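Local structure of putative cytoplasmic protein (Salmonella enterica subsp. enterica serovar Typhimurium, 4IQN) at residues D93-Y98 against L125-H130; Y98-D103 against E210-A215. The protein is of unknown function, a putative cytoplasmic protein of Salmonella that belongs to a family defined by a domain of unknown function (DUF5066). All coordinates share one frame; numbering follows the deposited sequence. Where two conformers were deposited one is given.

Contact 1. Residues D93-Y98 against L125-H130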
loop_
_atom_site.group_PDB
_atom_site.type_symbol
_atom_site.label_atom_id
_atom_site.label_comp_id
_atom_site.label_asym_id
_atom_site.label_seq_id
_atom_site.Cartn_x
_atom_site.Cartn_y
_atom_site.Cartn_z
ATOM N N ASP A 93 7.681 -7.593 7.604
ATOM C CA ASP A 93 8.517 -8.696 8.039
ATOM C C ASP A 93 7.971 -10.082 7.599
ATOM O O ASP A 93 8.767 -10.940 7.207
ATOM C CB ASP A 93 8.775 -8.622 9.531
ATOM C CG ASP A 93 9.454 -7.324 9.913
ATOM O OD1 ASP A 93 8.637 -6.407 10.096
ATOM O OD2 ASP A 93 10.754 -7.218 9.993
ATOM N N GLU A 94 6.645 -10.271 7.625
ATOM C CA GLU A 94 6.063 -11.581 7.265
ATOM C C GLU A 94 6.270 -11.871 5.791
ATOM O O GLU A 94 6.692 -12.988 5.411
ATOM C CB GLU A 94 4.582 -11.704 7.649
ATOM C CG GLU A 94 4.380 -11.969 9.150
ATOM C CD GLU A 94 2.913 -12.024 9.618
ATOM O OE1 GLU A 94 1.988 -11.763 8.805
ATOM O OE2 GLU A 94 2.687 -12.323 10.822
ATOM N N GLU A 95 6.009 -10.863 4.974
ATOM C CA GLU A 95 6.227 -10.962 3.527
ATOM C C GLU A 95 7.697 -11.247 3.241
ATOM O O GLU A 95 8.014 -12.086 2.421
ATOM C CB GLU A 95 5.785 -9.671 2.837
ATOM C CG GLU A 95 4.275 -9.444 2.832
ATOM C CD GLU A 95 3.676 -8.780 4.105
ATOM O OE1 GLU A 95 4.412 -8.561 5.108
ATOM O OE2 GLU A 95 2.441 -8.481 4.059
ATOM N N ALA A 96 8.590 -10.574 3.963
ATOM C CA ALA A 96 10.046 -10.795 3.810
ATOM C C ALA A 96 10.496 -12.188 4.213
ATOM O O ALA A 96 11.330 -12.817 3.550
ATOM C CB ALA A 96 10.825 -9.755 4.626
ATOM N N TYR A 97 9.948 -12.657 5.320
ATOM C CA TYR A 97 10.222 -13.970 5.837
ATOM C C TYR A 97 9.772 -15.069 4.867
ATOM O O TYR A 97 10.547 -15.988 4.524
ATOM C CB TYR A 97 9.502 -14.112 7.153
ATOM C CG TYR A 97 10.022 -15.171 8.060
ATOM C CD1 TYR A 97 11.313 -15.102 8.553
ATOM C CD2 TYR A 97 9.225 -16.213 8.457
ATOM C CE1 TYR A 97 11.794 -16.046 9.434
ATOM C CE2 TYR A 97 9.696 -17.180 9.336
ATOM C CZ TYR A 97 10.992 -17.091 9.825
ATOM O OH TYR A 97 11.523 -18.021 10.703
ATOM N N TYR A 98 8.536 -14.947 4.398
ATOM C CA TYR A 98 8.014 -15.864 3.366
ATOM C C TYR A 98 8.852 -15.739 2.069
ATOM O O TYR A 98 9.029 -16.727 1.336
ATOM C CB TYR A 98 6.503 -15.613 3.122
ATOM C CG TYR A 98 6.062 -16.061 1.776
ATOM C CD1 TYR A 98 5.717 -17.404 1.544
ATOM C CD2 TYR A 98 6.036 -15.173 0.687
ATOM C CE1 TYR A 98 5.337 -17.847 0.284
ATOM C CE2 TYR A 98 5.651 -15.607 -0.580
ATOM C CZ TYR A 98 5.308 -16.942 -0.773
ATOM O OH TYR A 98 4.940 -17.359 -1.993
ATOM N N LEU A 125 4.109 2.373 6.153
ATOM C CA LEU A 125 3.469 1.630 5.064
ATOM C C LEU A 125 2.029 1.378 5.428
ATOM O O LEU A 125 1.715 1.125 6.566
ATOM C CB LEU A 125 4.137 0.257 4.834
ATOM C CG LEU A 125 5.628 0.286 4.537
ATOM C CD1 LEU A 125 6.245 -1.106 4.575
ATOM C CD2 LEU A 125 5.840 0.935 3.186
ATOM N N ILE A 126 1.160 1.444 4.427
ATOM C CA ILE A 126 -0.201 0.965 4.533
ATOM C C ILE A 126 -0.322 -0.208 3.600
ATOM O O ILE A 126 -0.069 -0.064 2.380
ATOM C CB ILE A 126 -1.242 2.048 4.161
ATOM C CG1 ILE A 126 -1.233 3.225 5.156
ATOM C CG2 ILE A 126 -2.636 1.457 4.105
ATOM C CD1 ILE A 126 -2.203 4.333 4.757
ATOM N N ARG A 127 -0.745 -1.351 4.128
ATOM C CA ARG A 127 -0.868 -2.561 3.296
ATOM C C ARG A 127 -2.131 -2.485 2.477
ATOM O O ARG A 127 -3.192 -2.141 2.987
ATOM C CB ARG A 127 -0.909 -3.811 4.174
ATOM C CG ARG A 127 -0.884 -5.166 3.475
ATOM C CD ARG A 127 0.357 -5.348 2.641
ATOM N NE ARG A 127 0.670 -6.763 2.511
ATOM C CZ ARG A 127 0.268 -7.556 1.518
ATOM N NH1 ARG A 127 -0.458 -7.097 0.490
ATOM N NH2 ARG A 127 0.640 -8.817 1.546
ATOM N N ILE A 128 -2.019 -2.812 1.197
ATOM C CA ILE A 128 -3.171 -2.918 0.278
ATOM C C ILE A 128 -3.326 -4.392 -0.101
ATOM O O ILE A 128 -2.334 -5.070 -0.388
ATOM C CB ILE A 128 -2.930 -2.089 -0.991
ATOM C CG1 ILE A 128 -2.867 -0.600 -0.670
ATOM C CG2 ILE A 128 -3.980 -2.369 -2.102
ATOM C CD1 ILE A 128 -4.170 0.031 -0.205
ATOM N N ASP A 129 -4.561 -4.888 -0.097
ATOM C CA ASP A 129 -4.831 -6.275 -0.403
ATOM C C ASP A 129 -4.823 -6.413 -1.928
ATOM O O ASP A 129 -5.416 -5.618 -2.618
ATOM C CB ASP A 129 -6.149 -6.691 0.196
ATOM C CG ASP A 129 -6.155 -6.509 1.721
ATOM O OD1 ASP A 129 -5.455 -7.314 2.401
ATOM O OD2 ASP A 129 -6.804 -5.553 2.218
ATOM N N HIS A 130 -4.111 -7.413 -2.418
ATOM C CA HIS A 130 -3.782 -7.520 -3.832
ATOM C C HIS A 130 -4.453 -8.739 -4.443
ATOM O O HIS A 130 -4.966 -9.604 -3.735
ATOM C CB HIS A 130 -2.261 -7.595 -3.988
ATOM C CG HIS A 130 -1.792 -7.556 -5.407
ATOM N ND1 HIS A 130 -2.302 -6.680 -6.335
ATOM C CD2 HIS A 130 -0.859 -8.296 -6.055
ATOM C CE1 HIS A 130 -1.698 -6.872 -7.497
ATOM N NE2 HIS A 130 -0.828 -7.858 -7.353
#
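Arg127 takes the Glu95 carboxylate at the edge of its guanidinium: OE2 lies in the guanidinium plane, facing NE and NH2, while the two flat groups are turned 55° against each other. From there one oxygen is gripped by both nitrogens in a side-on salt bridge. Arg127 NE stands 2.9 Å from Glu95 OE2 (N-H...O angle 157°), reaching it from above the carboxylate plane. The bond from Arg127 NH2 to Glu95 OE2 is 3.1 Å long and uses the anti lone pair. The same OE2 has its strongest hydrogen bond with Tyr90 OH, so three donors converge on one carboxylate oxygen. At another edge, Arg127 NH1 donates to Ile128 O at 2.9 Å, a bent bond that helps hold the group's rotation against the neighbouring backbone. The bridge ties helix 93-99 to strand 124-128, an outermost strand of the four-stranded antiparallel sheet, although the CA atoms of Glu95 and Arg127 are 11.0 Å apart. Two long side chains span that gap from opposite directions. CG of Arg127 runs anti to the backbone N (chi1 -174°), and a bend at chi2 swings the guanidinium toward Ile128 O. Arg127 also packs on Ala135 and Phe137 of strand 135-140.

Contact 2. Residues Y98-D103 against E210-A215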
loop_
_atom_site.group_PDB
_atom_site.type_symbol
_atom_site.label_atom_id
_atom_site.label_comp_id
_atom_site.label_asym_id
_atom_site.label_seq_id
_atom_site.Cartn_x
_atom_site.Cartn_y
_atom_site.Cartn_z
ATOM N N TYR A 98 8.536 -14.947 4.398
ATOM C CA TYR A 98 8.014 -15.864 3.366
ATOM C C TYR A 98 8.852 -15.739 2.069
ATOM O O TYR A 98 9.029 -16.727 1.336
ATOM C CB TYR A 98 6.503 -15.613 3.122
ATOM C CG TYR A 98 6.062 -16.061 1.776
ATOM C CD1 TYR A 98 5.717 -17.404 1.544
ATOM C CD2 TYR A 98 6.036 -15.173 0.687
ATOM C CE1 TYR A 98 5.337 -17.847 0.284
ATOM C CE2 TYR A 98 5.651 -15.607 -0.580
ATOM C CZ TYR A 98 5.308 -16.942 -0.773
ATOM O OH TYR A 98 4.940 -17.359 -1.993
ATOM N N GLY A 99 9.369 -14.550 1.786
ATOM C CA GLY A 99 10.110 -14.286 0.553
ATOM C C GLY A 99 11.391 -15.092 0.386
ATOM O O GLY A 99 11.792 -15.399 -0.725
ATOM N N VAL A 100 12.056 -15.399 1.496
ATOM C CA VAL A 100 13.247 -16.230 1.450
ATOM C C VAL A 100 12.940 -17.663 1.853
ATOM O O VAL A 100 13.845 -18.434 2.169
ATOM C CB VAL A 100 14.429 -15.651 2.243
ATOM C CG1 VAL A 100 15.012 -14.449 1.518
ATOM C CG2 VAL A 100 14.004 -15.272 3.673
ATOM N N GLY A 101 11.649 -18.004 1.836
ATOM C CA GLY A 101 11.155 -19.346 2.087
ATOM C C GLY A 101 11.202 -19.811 3.544
ATOM O O GLY A 101 11.100 -20.998 3.800
HETATM N N MSE A 102 11.363 -18.888 4.498
HETATM C CA MSE A 102 11.520 -19.304 5.908
HETATM C C MSE A 102 10.238 -19.759 6.546
HETATM O O MSE A 102 10.250 -20.275 7.655
HETATM C CB MSE A 102 12.209 -18.258 6.782
HETATM C CG MSE A 102 13.639 -17.993 6.343
HETATM SE SE MSE A 102 14.747 -19.512 6.781
HETATM C CE MSE A 102 14.801 -19.347 8.742
ATOM N N ASP A 103 9.121 -19.610 5.850
ATOM C CA ASP A 103 7.857 -20.151 6.344
ATOM C C ASP A 103 7.881 -21.681 6.458
ATOM O O ASP A 103 7.079 -22.247 7.164
ATOM C CB ASP A 103 6.680 -19.663 5.485
ATOM C CG ASP A 103 6.866 -19.958 3.986
ATOM O OD1 ASP A 103 7.960 -19.630 3.414
ATOM O OD2 ASP A 103 5.899 -20.504 3.389
ATOM N N GLU A 210 15.423 -0.156 2.125
ATOM C CA GLU A 210 14.472 -1.293 2.168
ATOM C C GLU A 210 15.155 -2.599 1.773
ATOM O O GLU A 210 15.286 -2.917 0.570
ATOM C CB GLU A 210 13.291 -1.041 1.210
ATOM C CG GLU A 210 12.513 0.254 1.503
ATOM C CD GLU A 210 11.609 0.199 2.727
ATOM O OE1 GLU A 210 11.596 -0.837 3.457
ATOM O OE2 GLU A 210 10.893 1.229 2.931
ATOM N N ASP A 211 15.584 -3.352 2.748
ATOM C CA ASP A 211 16.234 -4.659 2.530
ATOM C C ASP A 211 16.164 -5.382 3.850
ATOM O O ASP A 211 15.774 -4.798 4.901
ATOM C CB ASP A 211 17.697 -4.479 2.059
ATOM C CG ASP A 211 18.273 -5.736 1.318
ATOM O OD1 ASP A 211 17.639 -6.809 1.197
ATOM O OD2 ASP A 211 19.422 -5.645 0.869
ATOM N N TYR A 212 16.527 -6.645 3.800
ATOM C CA TYR A 212 16.671 -7.500 4.950
ATOM C C TYR A 212 17.647 -6.871 5.904
ATOM O O TYR A 212 18.634 -6.209 5.509
ATOM C CB TYR A 212 17.161 -8.895 4.517
ATOM C CG TYR A 212 16.086 -9.674 3.815
ATOM C CD1 TYR A 212 15.153 -10.421 4.531
ATOM C CD2 TYR A 212 16.001 -9.665 2.430
ATOM C CE1 TYR A 212 14.148 -11.117 3.899
ATOM C CE2 TYR A 212 15.000 -10.366 1.778
ATOM C CZ TYR A 212 14.079 -11.093 2.510
ATOM O OH TYR A 212 13.068 -11.782 1.888
ATOM N N HIS A 213 17.358 -7.060 7.167
ATOM C CA HIS A 213 18.244 -6.577 8.249
ATOM C C HIS A 213 19.527 -7.374 8.277
ATOM O O HIS A 213 19.520 -8.588 8.104
ATOM C CB HIS A 213 17.527 -6.674 9.596
ATOM C CG HIS A 213 18.040 -5.714 10.622
ATOM N ND1 HIS A 213 19.283 -5.830 11.191
ATOM C CD2 HIS A 213 17.476 -4.615 11.176
ATOM C CE1 HIS A 213 19.465 -4.856 12.066
ATOM N NE2 HIS A 213 18.374 -4.114 12.087
ATOM N N GLU A 214 20.640 -6.693 8.510
ATOM C CA GLU A 214 21.913 -7.370 8.706
ATOM C C GLU A 214 21.881 -8.396 9.807
ATOM O O GLU A 214 22.520 -9.460 9.694
ATOM C CB GLU A 214 23.028 -6.346 8.926
ATOM C CG GLU A 214 23.334 -5.602 7.631
ATOM C CD GLU A 214 23.923 -6.493 6.528
ATOM O OE1 GLU A 214 24.670 -7.444 6.853
ATOM O OE2 GLU A 214 23.631 -6.241 5.338
ATOM N N ALA A 215 21.138 -8.101 10.878
ATOM C CA ALA A 215 21.072 -9.012 11.997
ATOM C C ALA A 215 20.283 -10.283 11.649
ATOM O O ALA A 215 20.555 -11.350 12.191
ATOM C CB ALA A 215 20.519 -8.315 13.246
#
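Val100 and Tyr212 approach from opposite directions, the valine methyls lying against the phenol end of the ring. CG1 does most of the touching, 3.3 Å from Tyr212 OH and 3.6 Å from Tyr212 CZ, and it comes obliquely to the ring. The other methyl, CG2, is more distant, 4.0 Å from the same hydroxyl oxygen of Tyr212. Gly99 adds a slighter contact, its carbonyl carbon C lying 4.0 Å from Tyr212 OH. No hydrogen bond joins the two segments; the phenol instead bonds to Ala96 O, one turn back in the helix, so the polar end of a buried side chain is satisfied beside the methyl that packs on it. CG of Tyr212 is anti to the carbonyl carbon (chi1 -72°), which carries the ring toward the helix end.

Val100 lies where that helix ends. Gly101, with positive phi, is the C-prime residue of a Schellman motif, in which Gly101 N bonds to Tyr98 O at 3.0 Å and Met102 N to Tyr97 O. On the other segment His213 is the N-cap of helix 214-217: its ND1 accepts from Ala215 N at 2.9 Å, in the plane of the imidazole. Around the tyrosine, Trp116 makes a T-shaped contact and Trp217 of helix 214-217 a tilted one. The contact thus sets the C-terminal end of helix 93-99 against the link between helices 190-207 and 214-217; this link makes backbone hydrogen bonds to Val115 and Ser117, and its Glu210 bonds to Tyr139 OH of strand 135-140.

Both contacts use helix 93-99 but engage different parts of it. Contact 1 is a surface contact, its centre about 9 Å from the centre of the chain, and joins the helix to a sheet strand through a hydrogen-bonded salt bridge between partly exposed side chains. Contact 2 lies farther out, about 19 Å from that centre, yet is partly buried because Tyr212 is enclosed; there the helix end meets a loop through apolar packing. The centres of contact 1 and contact 2 are about 12 Å apart. Carbonyls of the shared helix couple the two, one hydrogen-bonded to the phenol and one closing the helix end.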